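Local coordinates for AMP-dependent synthetase and ligase (Xenorhabdus doucetiae, PDB 6QSR), which probably acts, together with a partner FabA/FabZ-like subunit, in the dehydration step of aryl polyene pigment biosynthesis by a type II polyketide synthase, at residues Q36-W47 / F70-L80. Numbering follows the deposited sequence.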
ATOM      1  N   GLN A  36       5.423 -10.985  12.444  1.00 31.26           N
ATOM      2  CA  GLN A  36       3.989 -10.730  12.624  1.00 30.21           C
ATOM      3  C   GLN A  36       3.323 -10.618  11.260  1.00 28.36           C
ATOM      4  O   GLN A  36       3.704  -9.725  10.487  1.00 27.58           O
ATOM      5  CB  GLN A  36       3.758  -9.406  13.363  1.00 28.93           C
ATOM      6  CG  GLN A  36       2.298  -8.935  13.395  1.00 28.63           C
ATOM      7  CD  GLN A  36       1.412  -9.777  14.290  1.00 30.10           C
ATOM      8  OE1 GLN A  36       1.769 -10.062  15.429  1.00 32.78           O
ATOM      9  NE2 GLN A  36       0.239 -10.155  13.788  1.00 27.37           N
ATOM     10  N   PRO A  37       2.343 -11.493  10.948  1.00 26.56           N
ATOM     11  CA  PRO A  37       1.555 -11.198   9.739  1.00 25.56           C
ATOM     12  C   PRO A  37       0.686  -9.950   9.930  1.00 24.72           C
ATOM     13  O   PRO A  37      -0.068  -9.863  10.893  1.00 23.29           O
ATOM     14  CB  PRO A  37       0.710 -12.463   9.528  1.00 24.75           C
ATOM     15  CG  PRO A  37       0.738 -13.186  10.832  1.00 25.57           C
ATOM     16  CD  PRO A  37       2.043 -12.834  11.483  1.00 27.47           C
ATOM     17  N   LEU A  38       0.836  -8.978   9.033  1.00 25.26           N
ATOM     18  CA  LEU A  38       0.022  -7.765   9.046  1.00 27.39           C
ATOM     19  C   LEU A  38      -0.527  -7.546   7.657  1.00 27.79           C
ATOM     20  O   LEU A  38       0.194  -7.736   6.677  1.00 26.52           O
ATOM     21  CB  LEU A  38       0.861  -6.545   9.422  1.00 30.17           C
ATOM     22  CG  LEU A  38       1.363  -6.450  10.857  1.00 33.33           C
ATOM     23  CD1 LEU A  38       2.331  -5.282  10.974  1.00 31.14           C
ATOM     24  CD2 LEU A  38       0.198  -6.295  11.826  1.00 35.10           C
ATOM     25  N   LEU A  39      -1.783  -7.120   7.571  1.00 28.81           N
ATOM     26  CA  LEU A  39      -2.406  -6.850   6.280  1.00 27.90           C
ATOM     27  C   LEU A  39      -1.859  -5.520   5.741  1.00 27.65           C
ATOM     28  O   LEU A  39      -2.005  -4.491   6.411  1.00 27.39           O
ATOM     29  CB  LEU A  39      -3.927  -6.787   6.434  1.00 27.11           C
ATOM     30  CG  LEU A  39      -4.754  -6.709   5.146  1.00 27.88           C
ATOM     31  CD1 LEU A  39      -4.665  -8.003   4.356  1.00 27.42           C
ATOM     32  CD2 LEU A  39      -6.202  -6.378   5.460  1.00 27.85           C
ATOM     33  N   PRO A  40      -1.206  -5.533   4.549  1.00 24.20           N
ATOM     34  CA  PRO A  40      -0.730  -4.276   3.969  1.00 22.82           C
ATOM     35  C   PRO A  40      -1.852  -3.265   3.709  1.00 22.60           C
ATOM     36  O   PRO A  40      -2.980  -3.662   3.371  1.00 23.11           O
ATOM     37  CB  PRO A  40      -0.105  -4.707   2.630  1.00 21.87           C
ATOM     38  CG  PRO A  40       0.200  -6.155   2.782  1.00 23.04           C
ATOM     39  CD  PRO A  40      -0.863  -6.685   3.689  1.00 23.30           C
ATOM     40  N   GLY A  41      -1.524  -1.984   3.860  1.00 22.42           N
ATOM     41  CA  GLY A  41      -2.436  -0.870   3.550  1.00 22.58           C
ATOM     42  C   GLY A  41      -2.960  -0.913   2.123  1.00 22.69           C
ATOM     43  O   GLY A  41      -4.139  -0.639   1.874  1.00 22.72           O
ATOM     44  N   VAL A  42      -2.084  -1.269   1.187  1.00 20.99           N
ATOM     45  CA  VAL A  42      -2.468  -1.418  -0.221  1.00 20.25           C
ATOM     46  C   VAL A  42      -3.527  -2.500  -0.491  1.00 19.91           C
ATOM     47  O   VAL A  42      -4.320  -2.356  -1.413  1.00 18.61           O
ATOM     48  CB  VAL A  42      -1.229  -1.633  -1.119  1.00 19.26           C
ATOM     49  CG1 VAL A  42      -0.638  -3.036  -0.960  1.00 18.11           C
ATOM     50  CG2 VAL A  42      -1.552  -1.345  -2.578  1.00 19.38           C
ATOM     51  N   ALA A  43      -3.531  -3.574   0.298  1.00 19.49           N
ATOM     52  CA  ALA A  43      -4.529  -4.635   0.144  1.00 19.20           C
ATOM     53  C   ALA A  43      -5.925  -4.134   0.488  1.00 17.67           C
ATOM     54  O   ALA A  43      -6.901  -4.499  -0.174  1.00 16.70           O
ATOM     55  CB  ALA A  43      -4.171  -5.843   0.995  1.00 17.75           C
ATOM     56  N   GLN A  44      -5.996  -3.277   1.506  1.00 18.83           N
ATOM     57  CA  GLN A  44      -7.245  -2.639   1.924  1.00 21.45           C
ATOM     58  C   GLN A  44      -7.788  -1.713   0.827  1.00 19.91           C
ATOM     59  O   GLN A  44      -8.997  -1.673   0.585  1.00 19.76           O
ATOM     60  CB  GLN A  44      -7.045  -1.873   3.240  1.00 24.32           C
ATOM     61  CG  GLN A  44      -6.660  -2.766   4.424  1.00 25.70           C
ATOM     62  CD  GLN A  44      -6.304  -1.968   5.669  1.00 28.40           C
ATOM     63  OE1 GLN A  44      -7.081  -1.131   6.123  1.00 32.17           O
ATOM     64  NE2 GLN A  44      -5.123  -2.225   6.228  1.00 27.84           N
ATOM     65  N   ILE A  45      -6.889  -1.020   0.141  1.00 20.78           N
ATOM     66  CA  ILE A  45      -7.263  -0.182  -1.012  1.00 21.15           C
ATOM     67  C   ILE A  45      -7.687  -1.071  -2.193  1.00 21.94           C
ATOM     68  O   ILE A  45      -8.690  -0.776  -2.870  1.00 20.68           O
ATOM     69  CB  ILE A  45      -6.130   0.789  -1.393  1.00 20.58           C
ATOM     70  CG1 ILE A  45      -5.904   1.789  -0.252  1.00 22.79           C
ATOM     71  CG2 ILE A  45      -6.464   1.562  -2.668  1.00 20.07           C
ATOM     72  CD1 ILE A  45      -4.524   2.382  -0.224  1.00 25.14           C
ATOM     73  N   ASP A  46      -6.944  -2.162  -2.402  1.00 21.00           N
ATOM     74  CA  ASP A  46      -7.205  -3.110  -3.490  1.00 20.00           C
ATOM     75  C   ASP A  46      -8.651  -3.637  -3.453  1.00 19.33           C
ATOM     76  O   ASP A  46      -9.332  -3.623  -4.467  1.00 18.17           O
ATOM     77  CB  ASP A  46      -6.177  -4.256  -3.465  1.00 20.57           C
ATOM     78  CG  ASP A  46      -6.173  -5.081  -4.744  1.00 22.25           C
ATOM     79  OD1 ASP A  46      -5.762  -4.561  -5.801  1.00 23.27           O
ATOM     80  OD2 ASP A  46      -6.558  -6.261  -4.695  1.00 25.77           O
ATOM     81  N   TRP A  47      -9.130  -4.042  -2.273  1.00 19.27           N
ATOM     82  CA  TRP A  47     -10.485  -4.583  -2.131  1.00 18.29           C
ATOM     83  C   TRP A  47     -11.568  -3.507  -2.270  1.00 17.79           C
ATOM     84  O   TRP A  47     -12.598  -3.745  -2.889  1.00 19.98           O
ATOM     85  CB  TRP A  47     -10.644  -5.329  -0.798  1.00 18.48           C
ATOM     86  CG  TRP A  47      -9.620  -6.402  -0.587  1.00 21.04           C
ATOM     87  CD1 TRP A  47      -8.941  -7.104  -1.548  1.00 22.05           C
ATOM     88  CD2 TRP A  47      -9.165  -6.907   0.673  1.00 23.11           C
ATOM     89  NE1 TRP A  47      -8.073  -7.998  -0.960  1.00 23.73           N
ATOM     90  CE2 TRP A  47      -8.197  -7.904   0.402  1.00 24.97           C
ATOM     91  CE3 TRP A  47      -9.473  -6.607   2.007  1.00 23.80           C
ATOM     92  CZ2 TRP A  47      -7.537  -8.609   1.422  1.00 26.35           C
ATOM     93  CZ3 TRP A  47      -8.808  -7.308   3.024  1.00 25.28           C
ATOM     94  CH2 TRP A  47      -7.851  -8.290   2.719  1.00 26.33           C
ATOM     95  N   PHE A  70      -4.517   4.676   8.117  1.00 23.66           N
ATOM     96  CA  PHE A  70      -4.494   3.334   8.667  1.00 24.08           C
ATOM     97  C   PHE A  70      -4.190   3.506  10.141  1.00 27.29           C
ATOM     98  O   PHE A  70      -3.056   3.818  10.519  1.00 27.84           O
ATOM     99  CB  PHE A  70      -3.422   2.500   7.975  1.00 22.62           C
ATOM    100  CG  PHE A  70      -3.608   2.394   6.491  1.00 22.15           C
ATOM    101  CD1 PHE A  70      -2.824   3.145   5.614  1.00 21.87           C
ATOM    102  CD2 PHE A  70      -4.585   1.557   5.969  1.00 21.71           C
ATOM    103  CE1 PHE A  70      -3.001   3.034   4.245  1.00 21.91           C
ATOM    104  CE2 PHE A  70      -4.771   1.449   4.602  1.00 22.38           C
ATOM    105  CZ  PHE A  70      -3.974   2.191   3.737  1.00 22.41           C
ATOM    106  N   GLN A  71      -5.207   3.317  10.972  1.00 31.34           N
ATOM    107  CA  GLN A  71      -5.114   3.672  12.390  1.00 37.75           C
ATOM    108  C   GLN A  71      -5.113   2.490  13.364  1.00 36.86           C
ATOM    109  O   GLN A  71      -5.008   2.711  14.569  1.00 38.85           O
ATOM    110  CB  GLN A  71      -6.212   4.685  12.747  1.00 43.14           C
ATOM    111  CG  GLN A  71      -7.630   4.142  12.811  1.00 48.45           C
ATOM    112  CD  GLN A  71      -8.680   5.231  12.643  1.00 55.64           C
ATOM    113  OE1 GLN A  71      -8.918   5.716  11.534  1.00 53.12           O
ATOM    114  NE2 GLN A  71      -9.318   5.617  13.742  1.00 58.10           N
ATOM    115  N   PHE A  72      -5.211   1.256  12.857  1.00 33.15           N
ATOM    116  CA  PHE A  72      -5.107   0.049  13.694  1.00 32.95           C
ATOM    117  C   PHE A  72      -4.587  -1.122  12.852  1.00 30.43           C
ATOM    118  O   PHE A  72      -5.080  -1.325  11.741  1.00 27.29           O
ATOM    119  CB  PHE A  72      -6.480  -0.300  14.288  1.00 33.03           C
ATOM    120  CG  PHE A  72      -6.417  -1.231  15.470  1.00 34.28           C
ATOM    121  CD1 PHE A  72      -6.584  -2.606  15.308  1.00 33.63           C
ATOM    122  CD2 PHE A  72      -6.193  -0.733  16.753  1.00 35.59           C
ATOM    123  CE1 PHE A  72      -6.530  -3.467  16.405  1.00 33.65           C
ATOM    124  CE2 PHE A  72      -6.139  -1.591  17.850  1.00 35.37           C
ATOM    125  CZ  PHE A  72      -6.306  -2.959  17.674  1.00 32.63           C
ATOM    126  N   PRO A  73      -3.607  -1.902  13.371  1.00 30.87           N
ATOM    127  CA  PRO A  73      -3.092  -3.017  12.565  1.00 31.80           C
ATOM    128  C   PRO A  73      -4.073  -4.181  12.458  1.00 31.14           C
ATOM    129  O   PRO A  73      -4.778  -4.495  13.429  1.00 33.17           O
ATOM    130  CB  PRO A  73      -1.828  -3.459  13.306  1.00 32.26           C
ATOM    131  CG  PRO A  73      -1.950  -2.928  14.693  1.00 32.92           C
ATOM    132  CD  PRO A  73      -3.025  -1.883  14.731  1.00 32.81           C
ATOM    133  N   LEU A  74      -4.105  -4.801  11.282  1.00 26.59           N
ATOM    134  CA  LEU A  74      -4.978  -5.931  11.004  1.00 27.20           C
ATOM    135  C   LEU A  74      -4.137  -7.171  10.760  1.00 27.18           C
ATOM    136  O   LEU A  74      -3.091  -7.102  10.120  1.00 24.77           O
ATOM    137  CB  LEU A  74      -5.852  -5.630   9.786  1.00 27.24           C
ATOM    138  CG  LEU A  74      -6.798  -4.433   9.971  1.00 24.88           C
ATOM    139  CD1 LEU A  74      -7.542  -4.130   8.686  1.00 23.88           C
ATOM    140  CD2 LEU A  74      -7.786  -4.695  11.097  1.00 24.98           C
ATOM    141  N   GLN A  75      -4.603  -8.300  11.286  1.00 26.82           N
ATOM    142  CA  GLN A  75      -3.864  -9.565  11.246  1.00 27.05           C
ATOM    143  C   GLN A  75      -4.809 -10.730  10.950  1.00 25.92           C
ATOM    144  O   GLN A  75      -6.032 -10.565  11.010  1.00 24.73           O
ATOM    145  CB  GLN A  75      -3.127  -9.786  12.575  1.00 26.29           C
ATOM    146  CG  GLN A  75      -4.015  -9.940  13.799  1.00 28.23           C
ATOM    147  CD  GLN A  75      -3.228 -10.293  15.052  1.00 30.60           C
ATOM    148  OE1 GLN A  75      -2.175 -10.932  14.988  1.00 29.82           O
ATOM    149  NE2 GLN A  75      -3.744  -9.882  16.202  1.00 29.49           N
ATOM    150  N   PRO A  76      -4.255 -11.922  10.640  1.00 25.57           N
ATOM    151  CA  PRO A  76      -5.143 -13.048  10.375  1.00 25.36           C
ATOM    152  C   PRO A  76      -6.022 -13.401  11.575  1.00 25.84           C
ATOM    153  O   PRO A  76      -5.597 -13.228  12.725  1.00 25.96           O
ATOM    154  CB  PRO A  76      -4.180 -14.194  10.051  1.00 26.29           C
ATOM    155  CG  PRO A  76      -2.927 -13.534   9.614  1.00 27.32           C
ATOM    156  CD  PRO A  76      -2.843 -12.268  10.401  1.00 26.22           C
ATOM    157  N   GLY A  77      -7.240 -13.858  11.287  1.00 23.64           N
ATOM    158  CA  GLY A  77      -8.248 -14.115  12.303  1.00 26.75           C
ATOM    159  C   GLY A  77      -9.223 -12.968  12.506  1.00 28.64           C
ATOM    160  O   GLY A  77     -10.306 -13.185  13.052  1.00 28.10           O
ATOM    161  N   ASN A  78      -8.853 -11.754  12.078  1.00 29.40           N
ATOM    162  CA  ASN A  78      -9.742 -10.597  12.186  1.00 30.03           C
ATOM    163  C   ASN A  78     -10.897 -10.698  11.195  1.00 29.90           C
ATOM    164  O   ASN A  78     -10.743 -11.212  10.081  1.00 27.30           O
ATOM    165  CB  ASN A  78      -9.007  -9.277  11.934  1.00 30.22           C
ATOM    166  CG  ASN A  78      -7.997  -8.920  13.018  1.00 30.38           C
ATOM    167  OD1 ASN A  78      -7.144  -8.064  12.798  1.00 28.52           O
ATOM    168  ND2 ASN A  78      -8.089  -9.555  14.185  1.00 31.14           N
ATOM    169  N   THR A  79     -12.053 -10.218  11.639  1.00 30.40           N
ATOM    170  CA  THR A  79     -13.213 -10.018  10.792  1.00 30.28           C
ATOM    171  C   THR A  79     -13.352  -8.511  10.633  1.00 27.06           C
ATOM    172  O   THR A  79     -13.247  -7.762  11.612  1.00 26.64           O
ATOM    173  CB  THR A  79     -14.476 -10.637  11.415  1.00 32.43           C
ATOM    174  OG1 THR A  79     -14.292 -12.051  11.526  1.00 31.85           O
ATOM    175  CG2 THR A  79     -15.709 -10.376  10.552  1.00 34.10           C
ATOM    176  N   LEU A  80     -13.550  -8.084   9.389  1.00 25.38           N
ATOM    177  CA  LEU A  80     -13.661  -6.681   9.030  1.00 24.96           C
ATOM    178  C   LEU A  80     -15.060  -6.387   8.524  1.00 23.60           C
ATOM    179  O   LEU A  80     -15.682  -7.236   7.875  1.00 21.29           O
ATOM    180  CB  LEU A  80     -12.661  -6.342   7.915  1.00 26.63           C
ATOM    181  CG  LEU A  80     -11.208  -6.796   8.082  1.00 27.66           C
ATOM    182  CD1 LEU A  80     -10.363  -6.322   6.909  1.00 28.63           C
ATOM    183  CD2 LEU A  80     -10.633  -6.286   9.394  1.00 28.06           C
TER
HETATM  184  O   HOH W   1      -2.695  -3.822   8.990  1.00 24.19           O
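Gln36 NE2 donates to Gln75 OE1 at 2.8 Å, reaching it from above the carbonyl plane, with the two amides turned 62° apart. Gln36 NE2 also donates to Pro37 O (2.9 Å), close to the Gln36 amide plane, so two bonds fix that amide's rotation. The Pro37 and Pro76 side chains cross at about a right angle, Pro37 CB 3.7 Å from Pro76 CD. Leu38 lays CD2 beside Pro73 CB. Leu39 N donates to Leu74 O (2.9 Å, 166° at the hydrogen), and a water completes the pairing, donating to Leu39 O while accepting from Leu74 N; Leu39 CB meets Leu74 CB. Gly41 CA sits 3.8 Å from the Phe70 ring centroid, a CH-pi contact over the face that the absent side chain permits. With CG anti to its carbonyl carbon (chi1 -63°) and extended beyond, Gln44 slides past Phe70, OE1 in plane at the ring edge and bonded to Ser111; Leu74 CD1 lies 3.9 Å from Gln44 CD. Ile45 CD1 meets Phe70 CZ and packs on Ile80 of the FabA/FabZ-like chain. Leu80 CD1 lies at the Trp47 ring edge, nearest CZ3. The contact joins helix 41-56 to the connection between strands 61-70 and 79-87, consistent with the hotdog fold, whose antiparallel sheet wraps a central helix.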